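Local coordinates for protein putative sortase (Streptococcus pneumoniae, PDB 2W1K) that is a class C sortase that probably links pilin subunits by transpeptidation while the pneumococcal pilus fibre is assembled, at residues Asp43-Gln55 with Gly81-Asp95. Numbering follows the deposited sequence.
Sequences DPFLAEGYEVNYQ and GADYHHLGMGLAHVD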
ATOM      1  N   ASP A  43     -14.063  -6.444   2.788  1.00 38.01           N
ATOM      2  CA  ASP A  43     -13.298  -7.092   1.737  1.00 36.30           C
ATOM      3  C   ASP A  43     -13.120  -6.227   0.508  1.00 35.23           C
ATOM      4  O   ASP A  43     -14.090  -5.802  -0.059  1.00 35.63           O
ATOM      5  CB  ASP A  43     -13.878  -8.411   1.278  1.00 35.84           C
ATOM      6  CG  ASP A  43     -12.911  -9.133   0.333  1.00 36.83           C
ATOM      7  OD1 ASP A  43     -11.769  -9.405   0.783  1.00 36.62           O
ATOM      8  OD2 ASP A  43     -13.261  -9.412  -0.818  1.00 35.66           O
ATOM      9  N   PRO A  44     -11.857  -5.962   0.106  1.00 35.80           N
ATOM     10  CA  PRO A  44     -11.541  -5.126  -1.055  1.00 35.25           C
ATOM     11  C   PRO A  44     -11.955  -5.732  -2.400  1.00 36.20           C
ATOM     12  O   PRO A  44     -12.091  -5.020  -3.372  1.00 35.77           O
ATOM     13  CB  PRO A  44     -10.027  -4.981  -0.981  1.00 35.33           C
ATOM     14  CG  PRO A  44      -9.596  -6.170  -0.218  1.00 36.90           C
ATOM     15  CD  PRO A  44     -10.629  -6.409   0.802  1.00 34.47           C
ATOM     16  N   PHE A  45     -12.223  -7.012  -2.447  1.00 37.57           N
ATOM     17  CA  PHE A  45     -12.555  -7.664  -3.712  1.00 40.49           C
ATOM     18  C   PHE A  45     -13.997  -8.092  -3.665  1.00 44.50           C
ATOM     19  O   PHE A  45     -14.428  -8.981  -4.424  1.00 46.01           O
ATOM     20  CB  PHE A  45     -11.576  -8.836  -4.047  1.00 38.27           C
ATOM     21  CG  PHE A  45     -10.138  -8.387  -4.070  1.00 35.57           C
ATOM     22  CD1 PHE A  45      -9.671  -7.651  -5.151  1.00 33.95           C
ATOM     23  CD2 PHE A  45      -9.304  -8.545  -2.965  1.00 32.58           C
ATOM     24  CE1 PHE A  45      -8.330  -7.167  -5.182  1.00 30.68           C
ATOM     25  CE2 PHE A  45      -7.962  -8.060  -2.968  1.00 32.86           C
ATOM     26  CZ  PHE A  45      -7.498  -7.364  -4.079  1.00 34.07           C
ATOM     27  N   LEU A  46     -14.760  -7.482  -2.766  1.00 49.97           N
ATOM     28  CA  LEU A  46     -16.112  -7.421  -3.140  1.00 54.85           C
ATOM     29  C   LEU A  46     -16.455  -7.088  -4.543  1.00 57.20           C
ATOM     30  O   LEU A  46     -17.018  -7.976  -5.238  1.00 57.35           O
ATOM     31  CB  LEU A  46     -17.183  -7.836  -2.177  1.00 56.11           C
ATOM     32  CG  LEU A  46     -17.371  -9.285  -2.807  1.00 58.49           C
ATOM     33  CD1 LEU A  46     -16.082 -10.137  -2.854  1.00 61.81           C
ATOM     34  CD2 LEU A  46     -18.588 -10.147  -2.321  1.00 58.55           C
ATOM     35  N   ALA A  47     -15.897  -5.956  -4.995  1.00 59.01           N
ATOM     36  CA  ALA A  47     -16.720  -4.891  -5.461  1.00 60.58           C
ATOM     37  C   ALA A  47     -15.980  -3.533  -5.469  1.00 61.48           C
ATOM     38  O   ALA A  47     -14.736  -3.443  -5.303  1.00 61.07           O
ATOM     39  CB  ALA A  47     -17.904  -4.811  -4.458  1.00 60.42           C
ATOM     40  N   GLU A  48     -16.796  -2.483  -5.641  1.00 62.47           N
ATOM     41  CA  GLU A  48     -16.509  -1.172  -5.095  1.00 63.18           C
ATOM     42  C   GLU A  48     -16.539  -1.193  -3.537  1.00 63.95           C
ATOM     43  O   GLU A  48     -16.273  -2.226  -2.889  1.00 64.09           O
ATOM     44  CB  GLU A  48     -17.533  -0.163  -5.614  1.00 63.42           C
ATOM     45  CG  GLU A  48     -17.569  -0.016  -7.128  1.00 62.98           C
ATOM     46  CD  GLU A  48     -16.796   1.238  -7.617  1.00 62.39           C
ATOM     47  OE1 GLU A  48     -17.042   2.327  -7.066  1.00 61.07           O
ATOM     48  OE2 GLU A  48     -15.949   1.161  -8.534  1.00 62.34           O
ATOM     49  N   GLY A  49     -16.842  -0.056  -2.918  1.00 64.34           N
ATOM     50  CA  GLY A  49     -16.709  -0.002  -1.467  1.00 64.94           C
ATOM     51  C   GLY A  49     -17.530   1.041  -0.750  1.00 65.45           C
ATOM     52  O   GLY A  49     -17.131   2.227  -0.682  1.00 66.28           O
ATOM     53  N   TYR A  50     -18.691   0.599  -0.255  1.00 65.23           N
ATOM     54  CA  TYR A  50     -19.515   1.341   0.720  1.00 64.65           C
ATOM     55  C   TYR A  50     -19.476   2.878   0.567  1.00 63.09           C
ATOM     56  O   TYR A  50     -19.902   3.427  -0.478  1.00 63.07           O
ATOM     57  CB  TYR A  50     -19.125   0.872   2.140  1.00 65.48           C
ATOM     58  CG  TYR A  50     -19.573  -0.577   2.413  1.00 68.00           C
ATOM     59  CD1 TYR A  50     -19.798  -1.485   1.346  1.00 69.06           C
ATOM     60  CD2 TYR A  50     -19.771  -1.044   3.718  1.00 69.25           C
ATOM     61  CE1 TYR A  50     -20.222  -2.803   1.580  1.00 67.95           C
ATOM     62  CE2 TYR A  50     -20.190  -2.369   3.955  1.00 69.01           C
ATOM     63  CZ  TYR A  50     -20.414  -3.228   2.884  1.00 68.07           C
ATOM     64  OH  TYR A  50     -20.806  -4.513   3.136  1.00 67.18           O
ATOM     65  N   GLU A  51     -18.965   3.564   1.590  1.00 60.24           N
ATOM     66  CA  GLU A  51     -18.693   4.995   1.443  1.00 58.15           C
ATOM     67  C   GLU A  51     -17.532   5.514   2.224  1.00 54.68           C
ATOM     68  O   GLU A  51     -17.644   5.683   3.423  1.00 55.53           O
ATOM     69  CB  GLU A  51     -19.920   5.871   1.717  1.00 58.75           C
ATOM     70  CG  GLU A  51     -20.375   6.498   0.406  1.00 62.79           C
ATOM     71  CD  GLU A  51     -19.181   6.870  -0.521  1.00 65.15           C
ATOM     72  OE1 GLU A  51     -18.312   7.676  -0.072  1.00 65.31           O
ATOM     73  OE2 GLU A  51     -19.126   6.352  -1.676  1.00 64.91           O
ATOM     74  N   VAL A  52     -16.435   5.811   1.541  1.00 49.91           N
ATOM     75  CA  VAL A  52     -15.272   6.194   2.272  1.00 46.00           C
ATOM     76  C   VAL A  52     -14.973   7.676   2.220  1.00 43.55           C
ATOM     77  O   VAL A  52     -15.096   8.309   1.202  1.00 42.08           O
ATOM     78  CB  VAL A  52     -14.025   5.351   1.871  1.00 47.20           C
ATOM     79  CG1 VAL A  52     -12.878   5.632   2.865  1.00 49.26           C
ATOM     80  CG2 VAL A  52     -14.326   3.842   1.923  1.00 45.24           C
ATOM     81  N   ASN A  53     -14.576   8.258   3.329  1.00 40.21           N
ATOM     82  CA  ASN A  53     -14.055   9.622   3.267  1.00 40.90           C
ATOM     83  C   ASN A  53     -12.808   9.692   4.085  1.00 38.23           C
ATOM     84  O   ASN A  53     -12.854   9.865   5.292  1.00 38.37           O
ATOM     85  CB  ASN A  53     -15.074  10.661   3.772  1.00 43.89           C
ATOM     86  CG  ASN A  53     -16.177  10.047   4.687  1.00 49.39           C
ATOM     87  OD1 ASN A  53     -17.399   9.967   4.314  1.00 50.71           O
ATOM     88  ND2 ASN A  53     -15.753   9.634   5.928  1.00 53.35           N
ATOM     89  N   TYR A  54     -11.677   9.523   3.422  1.00 35.04           N
ATOM     90  CA  TYR A  54     -10.409   9.596   4.112  1.00 32.58           C
ATOM     91  C   TYR A  54     -10.117  10.992   4.627  1.00 31.61           C
ATOM     92  O   TYR A  54      -9.476  11.118   5.654  1.00 33.17           O
ATOM     93  CB  TYR A  54      -9.283   9.169   3.179  1.00 29.91           C
ATOM     94  CG  TYR A  54      -9.126   7.685   3.007  1.00 29.74           C
ATOM     95  CD1 TYR A  54      -9.992   6.988   2.180  1.00 30.31           C
ATOM     96  CD2 TYR A  54      -8.041   6.973   3.627  1.00 21.07           C
ATOM     97  CE1 TYR A  54      -9.823   5.621   1.946  1.00 25.95           C
ATOM     98  CE2 TYR A  54      -7.876   5.630   3.398  1.00 22.85           C
ATOM     99  CZ  TYR A  54      -8.765   4.936   2.573  1.00 28.87           C
ATOM    100  OH  TYR A  54      -8.600   3.572   2.316  1.00 24.42           O
ATOM    101  N   GLN A  55     -10.544  12.035   3.917  1.00 30.03           N
ATOM    102  CA  GLN A  55     -10.204  13.433   4.291  1.00 29.84           C
ATOM    103  C   GLN A  55      -8.682  13.587   4.439  1.00 31.43           C
ATOM    104  O   GLN A  55      -8.163  14.177   5.414  1.00 32.35           O
ATOM    105  CB  GLN A  55     -10.906  13.882   5.593  1.00 28.62           C
ATOM    106  CG  GLN A  55     -12.353  13.622   5.561  1.00 26.46           C
ATOM    107  CD  GLN A  55     -13.153  14.211   6.722  1.00 27.13           C
ATOM    108  OE1 GLN A  55     -12.726  14.174   7.883  1.00 28.55           O
ATOM    109  NE2 GLN A  55     -14.375  14.716   6.416  1.00 20.72           N
ATOM    110  N   GLY A  81      -8.658   3.805  -0.665  1.00 28.14           N
ATOM    111  CA  GLY A  81      -9.957   3.144  -0.824  1.00 27.47           C
ATOM    112  C   GLY A  81     -10.055   2.161  -1.999  1.00 27.68           C
ATOM    113  O   GLY A  81      -9.783   2.497  -3.121  1.00 27.97           O
ATOM    114  N   ALA A  82     -10.412   0.920  -1.722  1.00 28.52           N
ATOM    115  CA  ALA A  82     -10.105  -0.128  -2.631  1.00 29.67           C
ATOM    116  C   ALA A  82     -11.458  -0.421  -3.271  1.00 30.16           C
ATOM    117  O   ALA A  82     -12.130  -1.286  -2.808  1.00 30.52           O
ATOM    118  CB  ALA A  82      -9.590  -1.413  -1.819  1.00 29.00           C
ATOM    119  N   ASP A  83     -11.889   0.352  -4.250  1.00 29.23           N
ATOM    120  CA  ASP A  83     -13.125   0.032  -4.995  1.00 27.89           C
ATOM    121  C   ASP A  83     -12.685  -0.424  -6.411  1.00 26.74           C
ATOM    122  O   ASP A  83     -11.497  -0.434  -6.760  1.00 25.21           O
ATOM    123  CB  ASP A  83     -14.043   1.250  -5.088  1.00 24.57           C
ATOM    124  CG  ASP A  83     -13.296   2.466  -5.599  1.00 31.02           C
ATOM    125  OD1 ASP A  83     -12.254   2.276  -6.277  1.00 31.08           O
ATOM    126  OD2 ASP A  83     -13.635   3.620  -5.248  1.00 31.73           O
ATOM    127  N   TYR A  84     -13.664  -0.753  -7.234  1.00 26.62           N
ATOM    128  CA  TYR A  84     -13.445  -1.178  -8.599  1.00 27.88           C
ATOM    129  C   TYR A  84     -12.667  -0.157  -9.364  1.00 26.38           C
ATOM    130  O   TYR A  84     -11.808  -0.516 -10.139  1.00 26.55           O
ATOM    131  CB  TYR A  84     -14.835  -1.334  -9.280  1.00 28.69           C
ATOM    132  CG  TYR A  84     -14.806  -1.764 -10.742  1.00 36.33           C
ATOM    133  CD1 TYR A  84     -15.014  -3.150 -11.102  1.00 43.11           C
ATOM    134  CD2 TYR A  84     -14.582  -0.833 -11.796  1.00 38.65           C
ATOM    135  CE1 TYR A  84     -15.043  -3.592 -12.485  1.00 41.07           C
ATOM    136  CE2 TYR A  84     -14.568  -1.283 -13.171  1.00 38.72           C
ATOM    137  CZ  TYR A  84     -14.806  -2.655 -13.478  1.00 40.30           C
ATOM    138  OH  TYR A  84     -14.801  -3.084 -14.774  1.00 46.26           O
ATOM    139  N   HIS A  85     -13.043   1.118  -9.215  1.00 26.62           N
ATOM    140  CA  HIS A  85     -12.460   2.223  -9.958  1.00 28.48           C
ATOM    141  C   HIS A  85     -10.989   2.295  -9.644  1.00 30.05           C
ATOM    142  O   HIS A  85     -10.151   2.181 -10.561  1.00 29.68           O
ATOM    143  CB  HIS A  85     -13.226   3.501  -9.582  1.00 30.69           C
ATOM    144  CG  HIS A  85     -12.605   4.784 -10.046  1.00 34.24           C
ATOM    145  ND1 HIS A  85     -12.431   5.882  -9.214  1.00 35.49           N
ATOM    146  CD2 HIS A  85     -12.086   5.141 -11.254  1.00 40.45           C
ATOM    147  CE1 HIS A  85     -11.839   6.857  -9.896  1.00 36.09           C
ATOM    148  NE2 HIS A  85     -11.654   6.453 -11.144  1.00 36.71           N
ATOM    149  N   HIS A  86     -10.634   2.467  -8.367  1.00 29.77           N
ATOM    150  CA  HIS A  86      -9.209   2.533  -7.984  1.00 30.63           C
ATOM    151  C   HIS A  86      -8.399   1.259  -8.296  1.00 30.30           C
ATOM    152  O   HIS A  86      -7.218   1.289  -8.703  1.00 30.39           O
ATOM    153  CB  HIS A  86      -9.030   2.808  -6.473  1.00 26.75           C
ATOM    154  CG  HIS A  86      -9.436   4.181  -6.066  1.00 30.79           C
ATOM    155  ND1 HIS A  86      -9.773   4.521  -4.764  1.00 26.72           N
ATOM    156  CD2 HIS A  86      -9.669   5.295  -6.822  1.00 31.51           C
ATOM    157  CE1 HIS A  86     -10.194   5.771  -4.746  1.00 22.31           C
ATOM    158  NE2 HIS A  86     -10.097   6.271  -5.973  1.00 26.94           N
ATOM    159  N   LEU A  87      -8.998   0.117  -8.036  1.00 31.00           N
ATOM    160  CA  LEU A  87      -8.289  -1.121  -8.332  1.00 28.85           C
ATOM    161  C   LEU A  87      -8.113  -1.370  -9.819  1.00 30.50           C
ATOM    162  O   LEU A  87      -7.269  -2.193 -10.201  1.00 29.26           O
ATOM    163  CB  LEU A  87      -8.983  -2.319  -7.709  1.00 29.96           C
ATOM    164  CG  LEU A  87      -8.816  -2.426  -6.164  1.00 28.35           C
ATOM    165  CD1 LEU A  87      -9.682  -3.604  -5.642  1.00 28.75           C
ATOM    166  CD2 LEU A  87      -7.328  -2.554  -5.771  1.00 29.47           C
ATOM    167  N   GLY A  88      -8.899  -0.657 -10.645  1.00 28.74           N
ATOM    168  CA  GLY A  88      -8.720  -0.726 -12.091  1.00 30.21           C
ATOM    169  C   GLY A  88      -7.558   0.164 -12.494  1.00 32.94           C
ATOM    170  O   GLY A  88      -7.014   0.029 -13.602  1.00 31.36           O
ATOM    171  N   MET A  89      -7.165   1.101 -11.616  1.00 33.09           N
ATOM    172  CA  MET A  89      -6.078   2.035 -11.989  1.00 33.45           C
ATOM    173  C   MET A  89      -4.719   1.869 -11.310  1.00 32.11           C
ATOM    174  O   MET A  89      -3.740   2.556 -11.706  1.00 33.49           O
ATOM    175  CB  MET A  89      -6.554   3.528 -11.938  1.00 34.26           C
ATOM    176  CG  MET A  89      -7.207   3.919 -10.688  1.00 36.43           C
ATOM    177  SD  MET A  89      -8.354   5.360 -10.981  1.00 41.11           S
ATOM    178  CE  MET A  89      -7.241   6.399 -11.896  1.00 38.31           C
ATOM    179  N   GLY A  90      -4.602   0.952 -10.355  1.00 30.74           N
ATOM    180  CA  GLY A  90      -3.381   0.844  -9.573  1.00 29.45           C
ATOM    181  C   GLY A  90      -3.679   0.033  -8.329  1.00 31.13           C
ATOM    182  O   GLY A  90      -4.556  -0.895  -8.358  1.00 29.43           O
ATOM    183  N   LEU A  91      -2.912   0.301  -7.243  1.00 29.83           N
ATOM    184  CA  LEU A  91      -3.076  -0.465  -5.980  1.00 29.36           C
ATOM    185  C   LEU A  91      -3.913   0.418  -5.092  1.00 28.10           C
ATOM    186  O   LEU A  91      -4.025   1.606  -5.367  1.00 27.18           O
ATOM    187  CB  LEU A  91      -1.717  -0.725  -5.322  1.00 26.41           C
ATOM    188  CG  LEU A  91      -0.735  -1.372  -6.286  1.00 29.67           C
ATOM    189  CD1 LEU A  91       0.621  -1.510  -5.644  1.00 24.64           C
ATOM    190  CD2 LEU A  91      -1.340  -2.809  -6.816  1.00 20.93           C
ATOM    191  N   ALA A  92      -4.513  -0.118  -4.042  1.00 28.47           N
ATOM    192  CA  ALA A  92      -5.456   0.751  -3.242  1.00 28.51           C
ATOM    193  C   ALA A  92      -5.352   0.413  -1.783  1.00 29.43           C
ATOM    194  O   ALA A  92      -5.472  -0.764  -1.418  1.00 28.46           O
ATOM    195  CB  ALA A  92      -6.882   0.589  -3.678  1.00 28.66           C
ATOM    196  N   HIS A  93      -5.154   1.441  -0.930  1.00 27.78           N
ATOM    197  CA  HIS A  93      -5.132   1.210   0.491  1.00 26.30           C
ATOM    198  C   HIS A  93      -6.534   0.778   0.933  1.00 27.03           C
ATOM    199  O   HIS A  93      -7.551   1.273   0.400  1.00 26.73           O
ATOM    200  CB  HIS A  93      -4.681   2.485   1.209  1.00 24.39           C
ATOM    201  CG  HIS A  93      -4.915   2.435   2.673  1.00 27.51           C
ATOM    202  ND1 HIS A  93      -6.103   2.864   3.242  1.00 24.52           N
ATOM    203  CD2 HIS A  93      -4.140   1.965   3.699  1.00 23.45           C
ATOM    204  CE1 HIS A  93      -6.058   2.645   4.538  1.00 24.32           C
ATOM    205  NE2 HIS A  93      -4.892   2.098   4.846  1.00 23.06           N
ATOM    206  N   VAL A  94      -6.591  -0.190   1.851  1.00 25.46           N
ATOM    207  CA  VAL A  94      -7.847  -0.740   2.433  1.00 26.55           C
ATOM    208  C   VAL A  94      -8.347   0.075   3.628  1.00 27.69           C
ATOM    209  O   VAL A  94      -7.740   0.114   4.694  1.00 28.38           O
ATOM    210  CB  VAL A  94      -7.653  -2.239   2.770  1.00 27.27           C
ATOM    211  CG1 VAL A  94      -8.944  -2.856   3.422  1.00 26.25           C
ATOM    212  CG2 VAL A  94      -7.374  -3.003   1.365  1.00 23.54           C
ATOM    213  N   ASP A  95      -9.440   0.797   3.411  1.00 28.88           N
ATOM    214  CA  ASP A  95     -10.054   1.593   4.459  1.00 28.36           C
ATOM    215  C   ASP A  95     -10.286   0.750   5.710  1.00 28.78           C
ATOM    216  O   ASP A  95     -10.804  -0.398   5.630  1.00 30.97           O
ATOM    217  CB  ASP A  95     -11.362   2.158   3.954  1.00 27.52           C
ATOM    218  CG  ASP A  95     -12.034   3.128   4.989  1.00 31.71           C
ATOM    219  OD1 ASP A  95     -11.435   4.134   5.420  1.00 32.33           O
ATOM    220  OD2 ASP A  95     -13.165   2.871   5.424  1.00 32.77           O
TER
HETATM  221  O   HOH W   1     -16.108   3.732  -4.375  1.00 51.87           O
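Tyr-54 reaches across to strand 91-93 with its hydroxyl, and OH and His-93 ND1 share a hydrogen bond of 2.8 Å that meets the imidazole at its edge, in the ring plane. The two rings lie rim to rim, their planes 72° apart. Asp-95 OD1 sits over one face of the phenol, offset toward its rim, and the same carboxylate faces Val-52, whose CG1 is 3.3 Å from OD1. Nearer the start of the loop, Pro-44 presses CB onto Ala-82 CB at 3.7 Å, with Val-94 CG2 a little farther off. Leu-87 sends CD1 to the carbonyl O of Pro-44 and to Phe-45, where CE1 lies 3.8 Å from that methyl and the side chains cross at about a right angle. The carboxylates of Glu-48 and Asp-83 are stacked nearly parallel, and a water donates to Glu-48 OE1 and to Asp-83 OD2 (2.6 Å), which would ease the repulsion if both are ionised, although Glu-48 is poorly ordered.

Behind this layer, Asp-83 is the N-cap of helix 84-89: with CG between backbone N and carbonyl carbon (chi1 51°), OD1 accepts from His-86 N at 2.7 Å. His-86 ND1 donates to Gly-81 O at 2.6 Å, while its NE2 is bonded to Asp-61. Tyr-31 of helix 18-34 hydrogen-bonds through OH to Asp-95 OD1 and lays its ring nearly parallel to that of Tyr-54. Asp-43 forms a salt bridge with Arg-184, and Phe-45 touches Ile-173 and Cys-175; the Asp-Pro-Phe sequence in this type I turn, packed against Cys-175, is consistent with the lid that covers the active site in class C sortases. The loop, on its way from helix 18-34 to strand 65-69, passes the N-terminal end of helix 84-89 and then the end of strand 91-93, which pairs with strands 74-80 and 106-111.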